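Local coordinates for cell division control protein 4 (Saccharomyces cerevisiae, PDB 3V7D) that recognises phosphorylated target proteins as the F-box and WD-repeat subunit of an SCF ubiquitin ligase, directing ubiquitination of substrates such as the CDK inhibitor SIC1, at residues R118-S123 and V135-D140; M143-D148 and L155-G160; S307-R312 and C325-M330; D331-I336 and T347-T352. The protein carries 1 engineered substitution. All coordinates share one frame; numbering follows the deposited sequence.

Contact 1 (R118-S123 and V135-D140); sequences RGHMTS and VITGAD
Buried inside the first WD repeat, this contact drops the side chain of His120 onto strand 134-139, where it meets Thr137 and Ala139. The loop that carries His120 joins strand 113-118, which belongs to the neighbouring sheet, to strand 125-131, so the histidine reaches from the crossing between two propeller blades into the blade that follows. Gly119 and His120 are the GH dipeptide of the WD40 family.

The ring is held at one edge and along one face. At the edge, NE2 and Thr137 OG1 share a hydrogen bond of 2.9 Å, with an angle of 155° at the hydrogen. Over one face sits Ala139 CB, 3.2 Å above the plane and displaced toward the rim. It makes a CH-pi contact and comes closest to the ring at ND1, 3.3 Å from that atom. With chi1 at -71°, CG lies beside the backbone N of His120 and anti to the carbonyl carbon, which turns the ring toward the strand. Farther along, Thr122 OG1 lies 3.6 Å from the same Ala139 CB, so His120 and Thr122 both approach this methyl group.

Past the end of the strand, the Asp140 carboxylate turns away and takes a hydrogen bond from Trp166. The remaining ring nitrogen, His120 ND1, is bonded to Asp141 OD1, giving the Asp-His-Thr part of the hydrogen-bonded network known as the WD40 structural tetrad; Tyr147 takes the tryptophan position, its OH bonded to Arg118 O. Gripped through both nitrogens, the ring can hardly rotate, and the carboxylate would tend to keep a proton on ND1.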
loop_
_atom_site.group_PDB
_atom_site.type_symbol
_atom_site.label_atom_id
_atom_site.label_comp_id
_atom_site.label_asym_id
_atom_site.label_seq_id
_atom_site.Cartn_x
_atom_site.Cartn_y
_atom_site.Cartn_z
ATOM N N ARG B 118 1.023 24.870 17.858
ATOM C CA ARG B 118 1.124 26.148 17.162
ATOM C C ARG B 118 1.626 25.954 15.739
ATOM O O ARG B 118 2.560 25.185 15.504
ATOM C CB ARG B 118 2.071 27.090 17.912
ATOM C CG ARG B 118 2.376 28.390 17.160
ATOM C CD ARG B 118 3.357 29.276 17.922
ATOM N NE ARG B 118 2.888 29.581 19.270
ATOM C CZ ARG B 118 2.112 30.616 19.578
ATOM N NH1 ARG B 118 1.714 31.457 18.630
ATOM N NH2 ARG B 118 1.734 30.812 20.835
ATOM N N GLY B 119 1.000 26.649 14.794
ATOM C CA GLY B 119 1.407 26.592 13.400
ATOM C C GLY B 119 2.300 27.759 13.019
ATOM O O GLY B 119 3.202 28.122 13.770
ATOM N N HIS B 120 2.044 28.349 11.853
ATOM C CA HIS B 120 2.839 29.475 11.363
ATOM C C HIS B 120 2.238 30.824 11.758
ATOM O O HIS B 120 1.141 30.889 12.315
ATOM C CB HIS B 120 2.987 29.402 9.839
ATOM C CG HIS B 120 3.881 28.297 9.372
ATOM N ND1 HIS B 120 5.090 28.531 8.751
ATOM C CD2 HIS B 120 3.752 26.951 9.449
ATOM C CE1 HIS B 120 5.659 27.377 8.454
ATOM N NE2 HIS B 120 4.869 26.403 8.868
ATOM N N MET B 121 2.962 31.898 11.458
ATOM C CA MET B 121 2.475 33.246 11.732
ATOM C C MET B 121 1.313 33.632 10.819
ATOM O O MET B 121 0.520 34.512 11.152
ATOM C CB MET B 121 3.610 34.266 11.626
ATOM C CG MET B 121 4.472 34.343 12.881
ATOM S SD MET B 121 5.902 35.422 12.698
ATOM C CE MET B 121 7.026 34.353 11.803
ATOM N N THR B 122 1.216 32.975 9.667
ATOM C CA THR B 122 0.067 33.157 8.788
ATOM C C THR B 122 -0.896 31.989 8.969
ATOM O O THR B 122 -0.495 30.910 9.406
ATOM C CB THR B 122 0.480 33.270 7.307
ATOM O OG1 THR B 122 1.224 32.108 6.922
ATOM C CG2 THR B 122 1.336 34.507 7.087
ATOM N N SER B 123 -2.164 32.204 8.636
ATOM C CA SER B 123 -3.189 31.192 8.872
ATOM C C SER B 123 -3.211 30.122 7.781
ATOM O O SER B 123 -3.798 29.057 7.961
ATOM C CB SER B 123 -4.567 31.841 9.010
ATOM O OG SER B 123 -4.942 32.495 7.813
ATOM N N VAL B 135 7.493 16.026 10.956
ATOM C CA VAL B 135 6.451 16.731 10.229
ATOM C C VAL B 135 7.025 18.091 9.889
ATOM O O VAL B 135 7.542 18.793 10.761
ATOM C CB VAL B 135 5.156 16.903 11.040
ATOM C CG1 VAL B 135 4.066 17.510 10.157
ATOM C CG2 VAL B 135 4.700 15.570 11.601
ATOM N N ILE B 136 6.960 18.450 8.613
ATOM C CA ILE B 136 7.591 19.672 8.138
ATOM C C ILE B 136 6.593 20.502 7.344
ATOM O O ILE B 136 5.950 19.998 6.423
ATOM C CB ILE B 136 8.821 19.352 7.268
ATOM C CG1 ILE B 136 9.743 18.370 7.995
ATOM C CG2 ILE B 136 9.572 20.623 6.910
ATOM C CD1 ILE B 136 10.788 17.741 7.112
ATOM N N THR B 137 6.457 21.774 7.710
ATOM C CA THR B 137 5.482 22.651 7.076
ATOM C C THR B 137 6.107 23.951 6.588
ATOM O O THR B 137 7.051 24.466 7.187
ATOM C CB THR B 137 4.337 23.015 8.041
ATOM O OG1 THR B 137 4.891 23.503 9.267
ATOM C CG2 THR B 137 3.459 21.799 8.328
ATOM N N GLY B 138 5.559 24.480 5.501
ATOM C CA GLY B 138 5.964 25.775 4.988
ATOM C C GLY B 138 4.765 26.697 4.855
ATOM O O GLY B 138 3.636 26.238 4.663
ATOM N N ALA B 139 5.001 27.999 4.970
ATOM C CA ALA B 139 3.930 28.971 4.783
ATOM C C ALA B 139 4.419 30.261 4.133
ATOM O O ALA B 139 5.600 30.405 3.808
ATOM C CB ALA B 139 3.242 29.266 6.105
ATOM N N ASP B 140 3.499 31.201 3.949
ATOM C CA ASP B 140 3.836 32.469 3.328
ATOM C C ASP B 140 4.488 33.414 4.329
ATOM O O ASP B 140 4.771 34.569 4.009
ATOM C CB ASP B 140 2.601 33.116 2.704
ATOM C CG ASP B 140 2.926 33.860 1.424
ATOM O OD1 ASP B 140 3.619 33.280 0.561
ATOM O OD2 ASP B 140 2.504 35.028 1.286
#

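Contact 2 (M143-D148 and L155-G160); sequences MIRVYD and LLQLSG
Leu155 and Leu156 both face Val146, a classic beta bulge in the hairpin of strands 144-148 and 153-158, the outer pair of this WD40 propeller blade. Val146 O takes a bond from Leu155 N at 2.9 Å; the bond from Leu156 N to that oxygen is weak. Beyond the bulge the antiparallel register is regular. Val146 N bonds to Leu156 O, and Ile144 exchanges two bonds with Leu158, the shorter being Leu158 N to Ile144 O at 2.6 Å.

Ile144, Val146, Leu156 and Leu158 share one face of the sheet, which packs against the next blade through Trp188. There Val146 and Leu156 lie side by side and point the same way, CG2 of the valine 3.8 Å from CD1 of the leucine. The Leu156 CG is wedged between its backbone N and carbonyl carbon (chi1 50°), and this brings CD1 back over the valine.

On the other face, the Arg145 and Gln157 side chains cross with their flat groups nearly perpendicular, 83° apart. Arg145 NH1 bonds to Gln157 OE1 at 2.9 Å but stands well above the amide plane instead of on a lone pair. Arg145 NE is spent on Tyr147 OH, which lies in the guanidinium plane and also bonds to Arg118 O. At the end of the hairpin away from the bulge the methionine chain bends over the glutamine, and Met143 SD comes to rest 3.5 Å from Ser159 CB.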
loop_
_atom_site.group_PDB
_atom_site.type_symbol
_atom_site.label_atom_id
_atom_site.label_comp_id
_atom_site.label_asym_id
_atom_site.label_seq_id
_atom_site.Cartn_x
_atom_site.Cartn_y
_atom_site.Cartn_z
ATOM N N MET B 143 8.706 30.996 6.657
ATOM C CA MET B 143 9.272 30.042 7.607
ATOM C C MET B 143 9.014 28.577 7.260
ATOM O O MET B 143 8.024 28.233 6.617
ATOM C CB MET B 143 8.736 30.316 9.015
ATOM C CG MET B 143 9.028 31.713 9.525
ATOM S SD MET B 143 10.784 32.094 9.428
ATOM C CE MET B 143 10.842 33.654 10.310
ATOM N N ILE B 144 9.922 27.720 7.711
ATOM C CA ILE B 144 9.738 26.280 7.650
ATOM C C ILE B 144 9.759 25.750 9.077
ATOM O O ILE B 144 10.701 26.009 9.826
ATOM C CB ILE B 144 10.864 25.599 6.856
ATOM C CG1 ILE B 144 10.865 26.084 5.406
ATOM C CG2 ILE B 144 10.713 24.089 6.910
ATOM C CD1 ILE B 144 11.953 25.462 4.553
ATOM N N ARG B 145 8.718 25.022 9.463
ATOM C CA ARG B 145 8.656 24.487 10.816
ATOM C C ARG B 145 8.780 22.972 10.816
ATOM O O ARG B 145 8.195 22.290 9.976
ATOM C CB ARG B 145 7.380 24.941 11.533
ATOM C CG ARG B 145 7.332 26.447 11.787
ATOM C CD ARG B 145 6.032 26.884 12.449
ATOM N NE ARG B 145 5.954 26.499 13.858
ATOM C CZ ARG B 145 6.468 27.211 14.857
ATOM N NH1 ARG B 145 7.111 28.340 14.607
ATOM N NH2 ARG B 145 6.347 26.793 16.110
ATOM N N VAL B 146 9.555 22.460 11.765
ATOM C CA VAL B 146 9.821 21.036 11.870
ATOM C C VAL B 146 9.278 20.498 13.187
ATOM O O VAL B 146 9.525 21.070 14.255
ATOM C CB VAL B 146 11.332 20.742 11.794
ATOM C CG1 VAL B 146 11.587 19.243 11.820
ATOM C CG2 VAL B 146 11.937 21.370 10.543
ATOM N N TYR B 147 8.543 19.393 13.105
ATOM C CA TYR B 147 7.940 18.787 14.283
ATOM C C TYR B 147 8.360 17.326 14.429
ATOM O O TYR B 147 8.635 16.637 13.444
ATOM C CB TYR B 147 6.412 18.853 14.202
ATOM C CG TYR B 147 5.812 20.235 14.035
ATOM C CD1 TYR B 147 5.820 20.878 12.799
ATOM C CD2 TYR B 147 5.194 20.878 15.102
ATOM C CE1 TYR B 147 5.255 22.130 12.641
ATOM C CE2 TYR B 147 4.626 22.135 14.953
ATOM C CZ TYR B 147 4.658 22.754 13.721
ATOM O OH TYR B 147 4.093 24.001 13.569
ATOM N N ASP B 148 8.392 16.867 15.676
ATOM C CA ASP B 148 8.643 15.475 16.024
ATOM C C ASP B 148 7.288 14.782 16.116
ATOM O O ASP B 148 6.470 15.139 16.956
ATOM C CB ASP B 148 9.352 15.441 17.382
ATOM C CG ASP B 148 9.702 14.037 17.850
ATOM O OD1 ASP B 148 9.071 13.053 17.415
ATOM O OD2 ASP B 148 10.618 13.924 18.691
ATOM N N LEU B 155 9.932 21.141 17.091
ATOM C CA LEU B 155 11.382 20.967 17.218
ATOM C C LEU B 155 12.147 22.263 16.988
ATOM O O LEU B 155 12.833 22.760 17.879
ATOM C CB LEU B 155 11.892 19.901 16.246
ATOM C CG LEU B 155 11.808 18.456 16.727
ATOM C CD1 LEU B 155 12.405 17.517 15.691
ATOM C CD2 LEU B 155 12.515 18.306 18.069
ATOM N N LEU B 156 12.035 22.801 15.779
ATOM C CA LEU B 156 12.704 24.051 15.441
ATOM C C LEU B 156 12.088 24.706 14.213
ATOM O O LEU B 156 11.387 24.059 13.431
ATOM C CB LEU B 156 14.213 23.839 15.241
ATOM C CG LEU B 156 14.729 22.717 14.330
ATOM C CD1 LEU B 156 14.506 23.011 12.848
ATOM C CD2 LEU B 156 16.206 22.473 14.601
ATOM N N GLN B 157 12.361 25.995 14.055
ATOM C CA GLN B 157 11.922 26.739 12.887
ATOM C C GLN B 157 13.119 27.048 12.000
ATOM O O GLN B 157 14.143 27.539 12.474
ATOM C CB GLN B 157 11.224 28.031 13.313
ATOM C CG GLN B 157 10.810 28.936 12.164
ATOM C CD GLN B 157 9.721 29.910 12.567
ATOM O OE1 GLN B 157 8.534 29.616 12.439
ATOM N NE2 GLN B 157 10.119 31.072 13.063
ATOM N N LEU B 158 12.991 26.738 10.715
ATOM C CA LEU B 158 14.040 27.036 9.749
ATOM C C LEU B 158 13.737 28.336 9.013
ATOM O O LEU B 158 12.787 28.409 8.232
ATOM C CB LEU B 158 14.197 25.882 8.756
ATOM C CG LEU B 158 14.734 24.577 9.348
ATOM C CD1 LEU B 158 14.625 23.438 8.349
ATOM C CD2 LEU B 158 16.174 24.758 9.795
ATOM N N SER B 159 14.539 29.366 9.283
ATOM C CA SER B 159 14.376 30.668 8.641
ATOM C C SER B 159 15.532 30.946 7.692
ATOM O O SER B 159 16.628 30.411 7.863
ATOM C CB SER B 159 14.309 31.778 9.690
ATOM O OG SER B 159 15.541 31.883 10.378
ATOM N N GLY B 160 15.287 31.790 6.696
ATOM C CA GLY B 160 16.310 32.126 5.722
ATOM C C GLY B 160 15.726 32.602 4.406
ATOM O O GLY B 160 16.292 33.473 3.747
#

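Contact 3 (S307-R312 and C325-M330)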
loop_
_atom_site.group_PDB
_atom_site.type_symbol
_atom_site.label_atom_id
_atom_site.label_comp_id
_atom_site.label_asym_id
_atom_site.label_seq_id
_atom_site.Cartn_x
_atom_site.Cartn_y
_atom_site.Cartn_z
ATOM N N SER B 307 -0.002 16.702 -25.434
ATOM C CA SER B 307 -0.955 17.740 -25.803
ATOM C C SER B 307 -2.348 17.152 -25.930
ATOM O O SER B 307 -2.505 15.993 -26.309
ATOM C CB SER B 307 -0.556 18.376 -27.138
ATOM O OG SER B 307 0.807 18.758 -27.138
ATOM N N GLY B 308 -3.364 17.955 -25.631
ATOM C CA GLY B 308 -4.735 17.493 -25.728
ATOM C C GLY B 308 -5.672 18.121 -24.713
ATOM O O GLY B 308 -6.845 18.344 -25.013
ATOM N N HIS B 309 -5.170 18.392 -23.510
ATOM C CA HIS B 309 -5.965 19.101 -22.514
ATOM C C HIS B 309 -6.322 20.476 -23.071
ATOM O O HIS B 309 -5.549 21.065 -23.825
ATOM C CB HIS B 309 -5.213 19.232 -21.183
ATOM C CG HIS B 309 -5.280 18.005 -20.321
ATOM N ND1 HIS B 309 -6.442 17.592 -19.701
ATOM C CD2 HIS B 309 -4.328 17.110 -19.965
ATOM C CE1 HIS B 309 -6.203 16.492 -19.010
ATOM N NE2 HIS B 309 -4.928 16.178 -19.153
ATOM N N THR B 310 -7.502 20.974 -22.720
ATOM C CA THR B 310 -7.958 22.258 -23.238
ATOM C C THR B 310 -7.826 23.369 -22.197
ATOM O O THR B 310 -8.272 24.496 -22.419
ATOM C CB THR B 310 -9.411 22.179 -23.724
ATOM O OG1 THR B 310 -10.224 21.605 -22.692
ATOM C CG2 THR B 310 -9.511 21.310 -24.977
ATOM N N ASP B 311 -7.211 23.049 -21.064
ATOM C CA ASP B 311 -6.982 24.048 -20.025
ATOM C C ASP B 311 -5.818 23.666 -19.107
ATOM O O ASP B 311 -5.198 22.616 -19.281
ATOM C CB ASP B 311 -8.260 24.297 -19.223
ATOM C CG ASP B 311 -8.406 25.746 -18.806
ATOM O OD1 ASP B 311 -7.372 26.435 -18.700
ATOM O OD2 ASP B 311 -9.548 26.199 -18.586
ATOM N N ARG B 312 -5.526 24.537 -18.143
ATOM C CA ARG B 312 -4.381 24.393 -17.241
ATOM C C ARG B 312 -4.204 22.994 -16.648
ATOM O O ARG B 312 -5.174 22.346 -16.264
ATOM C CB ARG B 312 -4.503 25.381 -16.083
ATOM C CG ARG B 312 -4.476 26.841 -16.470
ATOM C CD ARG B 312 -4.654 27.701 -15.230
ATOM N NE ARG B 312 -4.235 29.081 -15.447
ATOM C CZ ARG B 312 -4.192 30.003 -14.492
ATOM N NH1 ARG B 312 -4.541 29.691 -13.248
ATOM N NH2 ARG B 312 -3.798 31.236 -14.779
ATOM N N CYS B 325 1.744 8.168 -17.457
ATOM C CA CYS B 325 1.565 9.475 -16.854
ATOM C C CYS B 325 0.089 9.763 -16.641
ATOM O O CYS B 325 -0.747 9.484 -17.507
ATOM C CB CYS B 325 2.168 10.574 -17.724
ATOM S SG CYS B 325 1.741 12.227 -17.127
ATOM N N ILE B 326 -0.219 10.326 -15.483
ATOM C CA ILE B 326 -1.575 10.739 -15.162
ATOM C C ILE B 326 -1.587 12.254 -15.027
ATOM O O ILE B 326 -0.733 12.824 -14.346
ATOM C CB ILE B 326 -2.034 10.108 -13.839
ATOM C CG1 ILE B 326 -1.871 8.591 -13.905
ATOM C CG2 ILE B 326 -3.472 10.497 -13.530
ATOM C CD1 ILE B 326 -1.563 7.954 -12.569
ATOM N N SER B 327 -2.539 12.905 -15.689
ATOM C CA SER B 327 -2.606 14.364 -15.682
ATOM C C SER B 327 -3.994 14.853 -15.294
ATOM O O SER B 327 -4.999 14.287 -15.720
ATOM C CB SER B 327 -2.216 14.925 -17.053
ATOM O OG SER B 327 -3.103 14.481 -18.067
ATOM N N ALA B 328 -4.046 15.902 -14.478
ATOM C CA ALA B 328 -5.323 16.446 -14.024
ATOM C C ALA B 328 -5.415 17.912 -14.403
ATOM O O ALA B 328 -4.458 18.664 -14.229
ATOM C CB ALA B 328 -5.483 16.264 -12.520
ATOM N N SER B 329 -6.567 18.324 -14.917
ATOM C CA SER B 329 -6.660 19.641 -15.536
ATOM C C SER B 329 -7.860 20.474 -15.112
ATOM O O SER B 329 -8.841 19.961 -14.580
ATOM C CB SER B 329 -6.644 19.510 -17.064
ATOM O OG SER B 329 -6.976 20.739 -17.692
ATOM N N MET B 330 -7.763 21.772 -15.377
ATOM C CA MET B 330 -8.859 22.698 -15.152
ATOM C C MET B 330 -10.015 22.399 -16.113
ATOM O O MET B 330 -11.141 22.848 -15.900
ATOM C CB MET B 330 -8.368 24.135 -15.326
ATOM C CG MET B 330 -9.369 25.202 -14.927
ATOM S SD MET B 330 -8.669 26.859 -15.039
ATOM C CE MET B 330 -10.129 27.858 -14.764
#
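His309 and Ser327 make the innermost link here, part of a complete WD40 structural tetrad in the fifth repeat. Ser327 OG lies in the plane of the imidazole at its edge, 2.7 Å from His309 NE2. Two residues farther along the strand, Ser329 CB presses obliquely on the ring, 3.3 Å from His309 ND1. Where the loop comes down to rejoin the sheet, Arg312 O collects two bonds. Met330 N arrives in the carbonyl plane at 2.8 Å with an angle of 165° at the hydrogen, while the Ser329 hydroxyl donates from another direction. The OG of Ser329 can do this because it stands anti to its own backbone N (chi1 169°), leaning toward the loop.

At the end of the strand Met330, exposed, runs its extended chain beside the aliphatic part of Arg312 and crosses the Asp311 carboxylate, SD 3.7 Å from Asp311 OD2. The other carboxylate oxygen, Asp311 OD1, is bonded to Arg312 N on its anti side.

The second shell positions these residues. Asp331 bonds through OD2 to both His309 ND1 and Thr310 N, and Trp337 NE1 bonds to Ser327 OG, so the histidine and the serine are each held by a further partner. The Arg312 guanidinium bonds to Tyr314 OH and makes a cation-pi contact with Tyr288. Ser329 OG, while also bonded to Asp331 N, approaches Arg312 O at 2.8 Å from 49° above the carbonyl plane.

Contact 4 (D331-I336 and T347-T352)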
loop_
_atom_site.group_PDB
_atom_site.type_symbol
_atom_site.label_atom_id
_atom_site.label_comp_id
_atom_site.label_asym_id
_atom_site.label_seq_id
_atom_site.Cartn_x
_atom_site.Cartn_y
_atom_site.Cartn_z
ATOM N N ASP B 331 -9.741 21.625 -17.162
ATOM C CA ASP B 331 -10.793 21.228 -18.099
ATOM C C ASP B 331 -11.696 20.123 -17.545
ATOM O O ASP B 331 -12.522 19.577 -18.270
ATOM C CB ASP B 331 -10.220 20.839 -19.476
ATOM C CG ASP B 331 -9.332 19.596 -19.435
ATOM O OD1 ASP B 331 -9.408 18.800 -18.474
ATOM O OD2 ASP B 331 -8.557 19.406 -20.395
ATOM N N THR B 332 -11.515 19.807 -16.261
ATOM C CA THR B 332 -12.299 18.801 -15.532
ATOM C C THR B 332 -11.964 17.357 -15.903
ATOM O O THR B 332 -12.554 16.426 -15.354
ATOM C CB THR B 332 -13.834 18.992 -15.674
ATOM O OG1 THR B 332 -14.249 18.570 -16.980
ATOM C CG2 THR B 332 -14.240 20.447 -15.445
ATOM N N THR B 333 -11.028 17.158 -16.827
ATOM C CA THR B 333 -10.695 15.802 -17.252
ATOM C C THR B 333 -9.398 15.302 -16.630
ATOM O O THR B 333 -8.543 16.088 -16.208
ATOM C CB THR B 333 -10.579 15.677 -18.790
ATOM O OG1 THR B 333 -9.358 16.280 -19.235
ATOM C CG2 THR B 333 -11.758 16.340 -19.481
ATOM N N ILE B 334 -9.270 13.981 -16.574
ATOM C CA ILE B 334 -8.028 13.329 -16.194
ATOM C C ILE B 334 -7.565 12.492 -17.374
ATOM O O ILE B 334 -8.351 11.737 -17.946
ATOM C CB ILE B 334 -8.230 12.396 -14.999
ATOM C CG1 ILE B 334 -8.734 13.181 -13.788
ATOM C CG2 ILE B 334 -6.937 11.676 -14.667
ATOM C CD1 ILE B 334 -9.410 12.314 -12.747
ATOM N N ARG B 335 -6.297 12.621 -17.746
ATOM C CA ARG B 335 -5.778 11.843 -18.866
ATOM C C ARG B 335 -4.703 10.854 -18.447
ATOM O O ARG B 335 -3.862 11.150 -17.603
ATOM C CB ARG B 335 -5.261 12.756 -19.983
ATOM C CG ARG B 335 -6.371 13.442 -20.758
ATOM C CD ARG B 335 -5.837 14.227 -21.934
ATOM N NE ARG B 335 -6.905 14.557 -22.871
ATOM C CZ ARG B 335 -6.756 14.577 -24.192
ATOM N NH1 ARG B 335 -5.580 14.285 -24.732
ATOM N NH2 ARG B 335 -7.780 14.887 -24.973
ATOM N N ILE B 336 -4.749 9.674 -19.053
ATOM C CA ILE B 336 -3.750 8.644 -18.829
ATOM C C ILE B 336 -2.919 8.518 -20.095
ATOM O O ILE B 336 -3.463 8.338 -21.183
ATOM C CB ILE B 336 -4.414 7.288 -18.530
ATOM C CG1 ILE B 336 -5.454 7.435 -17.412
ATOM C CG2 ILE B 336 -3.361 6.242 -18.181
ATOM C CD1 ILE B 336 -4.873 7.860 -16.080
ATOM N N THR B 347 -9.142 8.973 -21.330
ATOM C CA THR B 347 -9.633 10.203 -20.732
ATOM C C THR B 347 -10.712 9.836 -19.724
ATOM O O THR B 347 -11.701 9.179 -20.064
ATOM C CB THR B 347 -10.211 11.181 -21.773
ATOM O OG1 THR B 347 -9.237 11.438 -22.791
ATOM C CG2 THR B 347 -10.589 12.496 -21.103
ATOM N N LEU B 348 -10.510 10.246 -18.478
ATOM C CA LEU B 348 -11.452 9.951 -17.411
ATOM C C LEU B 348 -12.291 11.191 -17.144
ATOM O O LEU B 348 -11.755 12.277 -16.926
ATOM C CB LEU B 348 -10.704 9.554 -16.138
ATOM C CG LEU B 348 -9.570 8.537 -16.289
ATOM C CD1 LEU B 348 -8.938 8.228 -14.936
ATOM C CD2 LEU B 348 -10.083 7.269 -16.947
ATOM N N GLN B 349 -13.607 11.024 -17.168
ATOM C CA GLN B 349 -14.528 12.127 -16.940
ATOM C C GLN B 349 -15.411 11.823 -15.732
ATOM O O GLN B 349 -16.443 11.171 -15.863
ATOM C CB GLN B 349 -15.391 12.353 -18.186
ATOM C CG GLN B 349 -16.251 13.603 -18.133
ATOM C CD GLN B 349 -15.424 14.873 -18.071
ATOM O OE1 GLN B 349 -14.809 15.277 -19.060
ATOM N NE2 GLN B 349 -15.402 15.509 -16.904
ATOM N N GLY B 350 -14.998 12.283 -14.554
ATOM C CA GLY B 350 -15.746 12.026 -13.335
ATOM C C GLY B 350 -15.830 13.231 -12.415
ATOM O O GLY B 350 -16.163 13.109 -11.234
ATOM N N HIS B 351 -15.520 14.399 -12.963
ATOM C CA HIS B 351 -15.575 15.650 -12.219
ATOM C C HIS B 351 -16.170 16.725 -13.114
ATOM O O HIS B 351 -16.007 16.680 -14.332
ATOM C CB HIS B 351 -14.172 16.086 -11.788
ATOM C CG HIS B 351 -13.460 15.090 -10.926
ATOM N ND1 HIS B 351 -13.752 14.918 -9.590
ATOM C CD2 HIS B 351 -12.456 14.224 -11.206
ATOM C CE1 HIS B 351 -12.962 13.987 -9.083
ATOM N NE2 HIS B 351 -12.168 13.548 -10.045
ATOM N N THR B 352 -16.850 17.696 -12.514
ATOM C CA THR B 352 -17.430 18.797 -13.275
ATOM C C THR B 352 -16.763 20.117 -12.915
ATOM O O THR B 352 -17.307 21.191 -13.164
ATOM C CB THR B 352 -18.949 18.912 -13.051
ATOM O OG1 THR B 352 -19.207 19.318 -11.701
ATOM C CG2 THR B 352 -19.635 17.573 -13.317
HETATM O O HOH W 1 -12.359 13.976 -14.702
#
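Thr347 OG1 lies over one face of the Arg335 guanidinium, 3.9 Å from NE, the two side chains running alongside each other. The His351 ring is met differently: Ile334 CD1 comes to its edge, in plane, 3.9 Å from His351 CD2. Both nitrogens of this imidazole are engaged in the next blade, NE2 by Ser367 and ND1 by Ser373. A third flat group, the Gln349 amide, sends NE2 almost in its own plane to Thr332 OG1 at 3.3 Å, and its OE1 touches the methyl of Thr333. The bend of the glutamine chain at chi2 (64°) folds the amide back over the threonines.

Between these groups Ile334 and Leu348 trade two backbone bonds, Leu348 N to Ile334 O being nearly straight at 177°. Past Leu348 the strands part, and a water takes over, donating to Thr332 O and to Leu348 O and accepting from Gly350 N at 3.1 Å. On the Thr332 side the turn is shaped by Asp331, whose OD1 accepts from Thr333 N in an Asx turn. The whole is the outer hairpin of a WD40 blade, running on into the Gly-His dipeptide of the sixth repeat.

The four contacts come in series along the chain and fall into two pairs on different blades of the WD40 propeller. Contacts 1 and 2, with centres about 9 Å apart, share the sheet that holds strands 134-139 and 144-148; contacts 3 and 4, about 8 Å apart, share that of strands 324-329 and 334-338. In each pair the first contact brings an incoming loop onto the second strand, and the next joins the third strand to the outermost fourth. Contacts 2 and 4 lie on opposite sides of the chain's centre, about 38 Å between centres. The same order, histidine loop first and outer hairpin next, thus recurs in two blades of the propeller, the domain of an F-box protein that recognises phosphorylated substrates.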